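Local coordinates for glutathione S-transferase family protein (PDB 5F06) that probably conjugates glutathione to electrophilic compounds such as organic halides, releasing the halide ion, and is linked to detoxification, at residues Ser14-Cys19 and Ala68-Ile73; Ile146-Leu151 and Arg188-Ala193. All blocks are in the same frame, centred on the assembly; numbering follows the deposited sequence. Where two conformers were deposited one is given.

In the fold
The two contacts illustrate how, in a protein of two domains, long-range packing can be followed within each domain, since each contact lies inside one of them. From the N terminus the chain runs through strand 2-6 into helix 11-22, then through strands 28-31, 55-58 and 61-64 before helix 66-76 comes back beside the first helix; contact 1 closes this excursion of 48 residues inside the thioredoxin-like domain. Helix 90-120 then leads into the helical domain. Contact 2 joins helix 130-153 to the start of helix 189-198, closing 36 residues that include three short helices and no strand. The contacts follow in series, neither nested nor crossed; the centres of contact 1 and contact 2 lie about 24 Å apart.

Contact 1: Ser14-Cys19 and Ala68-Ile73; sequences SRVLTC and AITSYI
Val-16 and Cys-19 meet Ile-69, Thr-70 and Ile-73 where two helices of the thioredoxin-like GST domain lie side by side on one face of its sheet. The two segments run almost parallel, 12° apart, with axes 9.3 Å from each other, and the seam between them is buried and mostly apolar.

Thr-70 turns its methyl to the facing helix and its hydroxyl to other partners. Thr-70 CB stands 3.9 Å from Cys-19 SG. Beyond it the methyl, Thr-70 CG2, is pushed against the facing helix, lying 3.7 Å from Arg-15 O and equally near Cys-19 CB. With the hydroxyl between the backbone N and the carbonyl carbon (chi1 56°), OG1 is directed away from this seam, hydrogen-bonding to His-168 NE2 and to Arg-67 O of its own helix.

Val-16 crosses Ile-69 at about a right angle, and Val-16 CG1 touches Ile-69 CG2 at 3.7 Å. An alanine here lacks both methyls and would probably leave Ile-69 CG2 without its mate, opening a gap in the seam. Ile-73, in one of its two conformers, extends this apolar row.

Arg-15 adds only a marginal contact through its side chain, which touches the bound glutathione and hydrogen-bonds through NH1 to Ser-66 OG. Both helices begin at the glutathione site, with pocket residues Thr-11 and Cys-12 on one and Ser-66 and Arg-67 on the other. Farther along the seam, Cys-19 SG rests 3.8 Å from Thr-70 O.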
loop_
_atom_site.group_PDB
_atom_site.type_symbol
_atom_site.label_atom_id
_atom_site.label_comp_id
_atom_site.label_asym_id
_atom_site.label_seq_id
_atom_site.Cartn_x
_atom_site.Cartn_y
_atom_site.Cartn_z
ATOM N N SER A 14 -9.703 12.424 -6.085
ATOM C CA SER A 14 -8.882 13.058 -7.114
ATOM C C SER A 14 -7.829 12.106 -7.666
ATOM O O SER A 14 -7.456 12.201 -8.832
ATOM C CB SER A 14 -8.204 14.313 -6.566
ATOM O OG SER A 14 -9.146 15.348 -6.343
ATOM N N ARG A 15 -7.347 11.195 -6.826
ATOM C CA ARG A 15 -6.360 10.217 -7.268
ATOM C C ARG A 15 -6.942 9.356 -8.390
ATOM O O ARG A 15 -6.259 9.054 -9.370
ATOM C CB ARG A 15 -5.900 9.340 -6.099
ATOM C CG ARG A 15 -4.691 8.482 -6.426
ATOM C CD ARG A 15 -4.104 7.783 -5.205
ATOM N NE ARG A 15 -3.565 8.730 -4.225
ATOM C CZ ARG A 15 -4.115 9.010 -3.044
ATOM N NH1 ARG A 15 -5.234 8.414 -2.643
ATOM N NH2 ARG A 15 -3.530 9.892 -2.248
ATOM N N VAL A 16 -8.210 8.979 -8.257
ATOM C CA VAL A 16 -8.875 8.201 -9.297
ATOM C C VAL A 16 -9.195 9.078 -10.507
ATOM O O VAL A 16 -8.967 8.680 -11.655
ATOM C CB VAL A 16 -10.176 7.550 -8.775
ATOM C CG1 VAL A 16 -10.849 6.730 -9.871
ATOM C CG2 VAL A 16 -9.890 6.678 -7.568
ATOM N N LEU A 17 -9.717 10.275 -10.250
ATOM C CA LEU A 17 -10.122 11.161 -11.333
ATOM C C LEU A 17 -8.987 11.408 -12.321
ATOM O O LEU A 17 -9.193 11.352 -13.531
ATOM C CB LEU A 17 -10.630 12.489 -10.776
ATOM C CG LEU A 17 -12.008 12.436 -10.113
ATOM C CD1 LEU A 17 -12.321 13.754 -9.451
ATOM C CD2 LEU A 17 -13.088 12.087 -11.130
ATOM N N THR A 18 -7.784 11.667 -11.818
ATOM C CA THR A 18 -6.667 11.946 -12.709
ATOM C C THR A 18 -6.305 10.693 -13.507
ATOM O O THR A 18 -5.955 10.784 -14.687
ATOM C CB THR A 18 -5.431 12.477 -11.940
ATOM O OG1 THR A 18 -4.389 12.802 -12.870
ATOM C CG2 THR A 18 -4.921 11.459 -10.939
ATOM N N CYS A 19 -6.417 9.524 -12.881
ATOM C CA CYS A 19 -6.176 8.266 -13.583
ATOM C C CYS A 19 -7.189 8.072 -14.714
ATOM O O CYS A 19 -6.817 7.715 -15.835
ATOM C CB CYS A 19 -6.234 7.078 -12.619
ATOM S SG CYS A 19 -5.976 5.458 -13.420
ATOM N N ALA A 68 -6.574 0.717 -5.501
ATOM C CA ALA A 68 -7.110 -0.508 -6.096
ATOM C C ALA A 68 -7.903 -0.135 -7.344
ATOM O O ALA A 68 -7.862 -0.825 -8.368
ATOM C CB ALA A 68 -7.983 -1.265 -5.107
ATOM N N ILE A 69 -8.617 0.980 -7.256
ATOM C CA ILE A 69 -9.445 1.437 -8.362
ATOM C C ILE A 69 -8.569 1.896 -9.526
ATOM O O ILE A 69 -8.835 1.566 -10.676
ATOM C CB ILE A 69 -10.382 2.581 -7.922
ATOM C CG1 ILE A 69 -11.386 2.067 -6.887
ATOM C CG2 ILE A 69 -11.124 3.146 -9.119
ATOM C CD1 ILE A 69 -12.161 3.161 -6.159
ATOM N N THR A 70 -7.519 2.650 -9.233
ATOM C CA THR A 70 -6.613 3.102 -10.286
ATOM C C THR A 70 -5.905 1.921 -10.945
ATOM O O THR A 70 -5.764 1.879 -12.166
ATOM C CB THR A 70 -5.556 4.083 -9.758
ATOM O OG1 THR A 70 -4.832 3.484 -8.674
ATOM C CG2 THR A 70 -6.207 5.388 -9.293
ATOM N N SER A 71 -5.459 0.970 -10.129
ATOM C CA SER A 71 -4.767 -0.213 -10.625
ATOM C C SER A 71 -5.687 -1.028 -11.537
ATOM O O SER A 71 -5.279 -1.496 -12.602
ATOM C CB SER A 71 -4.270 -1.070 -9.452
ATOM O OG SER A 71 -3.531 -2.194 -9.898
ATOM N N TYR A 72 -6.934 -1.187 -11.112
ATOM C CA TYR A 72 -7.939 -1.867 -11.919
ATOM C C TYR A 72 -8.119 -1.182 -13.271
ATOM O O TYR A 72 -8.032 -1.820 -14.323
ATOM C CB TYR A 72 -9.272 -1.907 -11.173
ATOM C CG TYR A 72 -10.384 -2.498 -11.988
ATOM C CD1 TYR A 72 -10.364 -3.840 -12.344
ATOM C CD2 TYR A 72 -11.456 -1.723 -12.405
ATOM C CE1 TYR A 72 -11.375 -4.394 -13.091
ATOM C CE2 TYR A 72 -12.480 -2.272 -13.158
ATOM C CZ TYR A 72 -12.432 -3.608 -13.496
ATOM O OH TYR A 72 -13.441 -4.175 -14.242
ATOM N N ILE A 73 -8.368 0.122 -13.230
ATOM C CA ILE A 73 -8.571 0.916 -14.437
ATOM C C ILE A 73 -7.344 0.850 -15.347
ATOM O O ILE A 73 -7.467 0.638 -16.556
ATOM C CB ILE A 73 -8.886 2.382 -14.070
ATOM C CG1 ILE A 73 -10.259 2.464 -13.397
ATOM C CG2 ILE A 73 -8.859 3.279 -15.303
ATOM C CD1 ILE A 73 -10.550 3.808 -12.750
#

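Contact 2: Ile146-Leu151 and Arg188-Ala193; sequences IYEAKL and RPHVKA
One carboxylate, that of Glu-148, takes three N-H groups from two consecutive residues, His-190 and Val-191, at the start of another helix. Glu-148 OE1 receives Val-191 N at 3.0 Å on its syn side, slightly out of plane. Glu-148 OE2 takes two donors from a single residue: His-190 N at 3.1 Å, through the syn lone pair, and the ring nitrogen His-190 ND1 at 2.9 Å. The ring donor comes from above the carboxylate, 58° out of its plane, although OE2 lies practically in the plane of the imidazole. Two backbone bonds and one side-chain bond thus hold the carboxylate against rotation.

The bend of Glu-148 at chi2 (66°) brings the acid group back over the helix start, where Pro-189 CD lies 3.3 Å from Glu-148 OE2. The first-turn N-H groups would probably stabilise the negative charge. Arg-188 lays its CB beside Glu-148 OE1, while its guanidinium leads away to Val-184 O (NH1) and Asp-145 OD1 (NE).

Beneath this polar grip the segments, crossing at 77°, pack with apolar groups. Val-191 CG2 sits 4.1 Å from Tyr-147 CB, and Leu-151 CD1 reaches Val-191 CA at 4.0 Å. Tyr-147 continues inward, where its OH bonds His-169 NE2.

Such use of a side-chain acid to satisfy first-turn amides of a neighbouring helix is a case of carboxylate binding at a helix N terminus, here joining helices 130-153 and 189-198 of the all-helical C-terminal GST domain.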
loop_
_atom_site.group_PDB
_atom_site.type_symbol
_atom_site.label_atom_id
_atom_site.label_comp_id
_atom_site.label_asym_id
_atom_site.label_seq_id
_atom_site.Cartn_x
_atom_site.Cartn_y
_atom_site.Cartn_z
ATOM N N ILE A 146 15.574 10.650 -0.581
ATOM C CA ILE A 146 15.756 9.506 -1.467
ATOM C C ILE A 146 15.186 9.822 -2.851
ATOM O O ILE A 146 15.781 9.462 -3.871
ATOM C CB ILE A 146 15.082 8.238 -0.899
ATOM C CG1 ILE A 146 15.641 7.898 0.485
ATOM C CG2 ILE A 146 15.259 7.049 -1.854
ATOM C CD1 ILE A 146 17.125 7.551 0.503
ATOM N N TYR A 147 14.035 10.492 -2.883
ATOM C CA TYR A 147 13.415 10.903 -4.144
ATOM C C TYR A 147 14.345 11.825 -4.932
ATOM O O TYR A 147 14.466 11.713 -6.150
ATOM C CB TYR A 147 12.080 11.616 -3.899
ATOM C CG TYR A 147 10.905 10.697 -3.621
ATOM C CD1 TYR A 147 11.089 9.439 -3.058
ATOM C CD2 TYR A 147 9.609 11.089 -3.932
ATOM C CE1 TYR A 147 10.013 8.598 -2.809
ATOM C CE2 TYR A 147 8.530 10.258 -3.685
ATOM C CZ TYR A 147 8.736 9.017 -3.120
ATOM O OH TYR A 147 7.656 8.191 -2.881
ATOM N N GLU A 148 14.996 12.742 -4.222
ATOM C CA GLU A 148 15.897 13.703 -4.844
ATOM C C GLU A 148 16.997 12.995 -5.619
ATOM O O GLU A 148 17.336 13.391 -6.736
ATOM C CB GLU A 148 16.509 14.619 -3.781
ATOM C CG GLU A 148 17.481 15.660 -4.318
ATOM C CD GLU A 148 16.827 16.701 -5.207
ATOM O OE1 GLU A 148 15.583 16.730 -5.290
ATOM O OE2 GLU A 148 17.564 17.502 -5.819
ATOM N N ALA A 149 17.543 11.942 -5.022
ATOM C CA ALA A 149 18.613 11.179 -5.641
ATOM C C ALA A 149 18.095 10.377 -6.825
ATOM O O ALA A 149 18.718 10.354 -7.880
ATOM C CB ALA A 149 19.268 10.256 -4.620
ATOM N N LYS A 150 16.950 9.724 -6.649
ATOM C CA LYS A 150 16.348 8.940 -7.721
ATOM C C LYS A 150 16.025 9.829 -8.921
ATOM O O LYS A 150 16.337 9.491 -10.060
ATOM C CB LYS A 150 15.078 8.237 -7.222
ATOM C CG LYS A 150 14.442 7.265 -8.228
ATOM C CD LYS A 150 15.368 6.095 -8.551
ATOM C CE LYS A 150 14.712 5.083 -9.484
ATOM N NZ LYS A 150 14.410 5.646 -10.832
ATOM N N LEU A 151 15.414 10.977 -8.655
ATOM C CA LEU A 151 14.992 11.885 -9.714
ATOM C C LEU A 151 16.164 12.633 -10.346
ATOM O O LEU A 151 15.990 13.340 -11.339
ATOM C CB LEU A 151 13.970 12.881 -9.171
ATOM C CG LEU A 151 12.633 12.267 -8.754
ATOM C CD1 LEU A 151 11.791 13.294 -8.021
ATOM C CD2 LEU A 151 11.882 11.726 -9.971
ATOM N N ARG A 188 14.290 21.051 -2.555
ATOM C CA ARG A 188 14.965 19.944 -3.232
ATOM C C ARG A 188 14.759 20.079 -4.743
ATOM O O ARG A 188 13.671 19.795 -5.244
ATOM C CB ARG A 188 14.428 18.605 -2.718
ATOM C CG ARG A 188 14.804 18.337 -1.271
ATOM C CD ARG A 188 13.975 17.233 -0.645
ATOM N NE ARG A 188 14.456 16.907 0.693
ATOM C CZ ARG A 188 14.177 17.601 1.792
ATOM N NH1 ARG A 188 13.411 18.687 1.741
ATOM N NH2 ARG A 188 14.673 17.209 2.954
ATOM N N PRO A 189 15.802 20.523 -5.475
ATOM C CA PRO A 189 15.593 20.963 -6.863
ATOM C C PRO A 189 14.985 19.915 -7.793
ATOM O O PRO A 189 14.092 20.260 -8.568
ATOM C CB PRO A 189 17.008 21.340 -7.335
ATOM C CG PRO A 189 17.945 20.707 -6.365
ATOM C CD PRO A 189 17.209 20.665 -5.063
ATOM N N HIS A 190 15.444 18.670 -7.727
ATOM C CA HIS A 190 14.920 17.641 -8.624
ATOM C C HIS A 190 13.487 17.267 -8.261
ATOM O O HIS A 190 12.667 17.041 -9.148
ATOM C CB HIS A 190 15.817 16.402 -8.611
ATOM C CG HIS A 190 17.153 16.626 -9.253
ATOM N ND1 HIS A 190 18.255 17.062 -8.549
ATOM C CD2 HIS A 190 17.557 16.487 -10.536
ATOM C CE1 HIS A 190 19.284 17.174 -9.371
ATOM N NE2 HIS A 190 18.886 16.833 -10.585
ATOM N N VAL A 191 13.189 17.205 -6.963
ATOM C CA VAL A 191 11.824 16.959 -6.502
ATOM C C VAL A 191 10.898 18.095 -6.943
ATOM O O VAL A 191 9.781 17.852 -7.398
ATOM C CB VAL A 191 11.770 16.807 -4.962
ATOM C CG1 VAL A 191 10.332 16.675 -4.468
ATOM C CG2 VAL A 191 12.582 15.599 -4.522
ATOM N N LYS A 192 11.369 19.332 -6.813
ATOM C CA LYS A 192 10.574 20.501 -7.191
ATOM C C LYS A 192 10.228 20.479 -8.678
ATOM O O LYS A 192 9.079 20.696 -9.063
ATOM C CB LYS A 192 11.328 21.793 -6.849
ATOM C CG LYS A 192 10.608 23.076 -7.252
ATOM C CD LYS A 192 11.375 24.301 -6.760
ATOM C CE LYS A 192 10.653 25.597 -7.087
ATOM N NZ LYS A 192 10.678 25.904 -8.548
ATOM N N ALA A 193 11.228 20.223 -9.512
ATOM C CA ALA A 193 11.019 20.196 -10.956
ATOM C C ALA A 193 10.095 19.041 -11.346
ATOM O O ALA A 193 9.225 19.193 -12.205
ATOM C CB ALA A 193 12.348 20.086 -11.673
#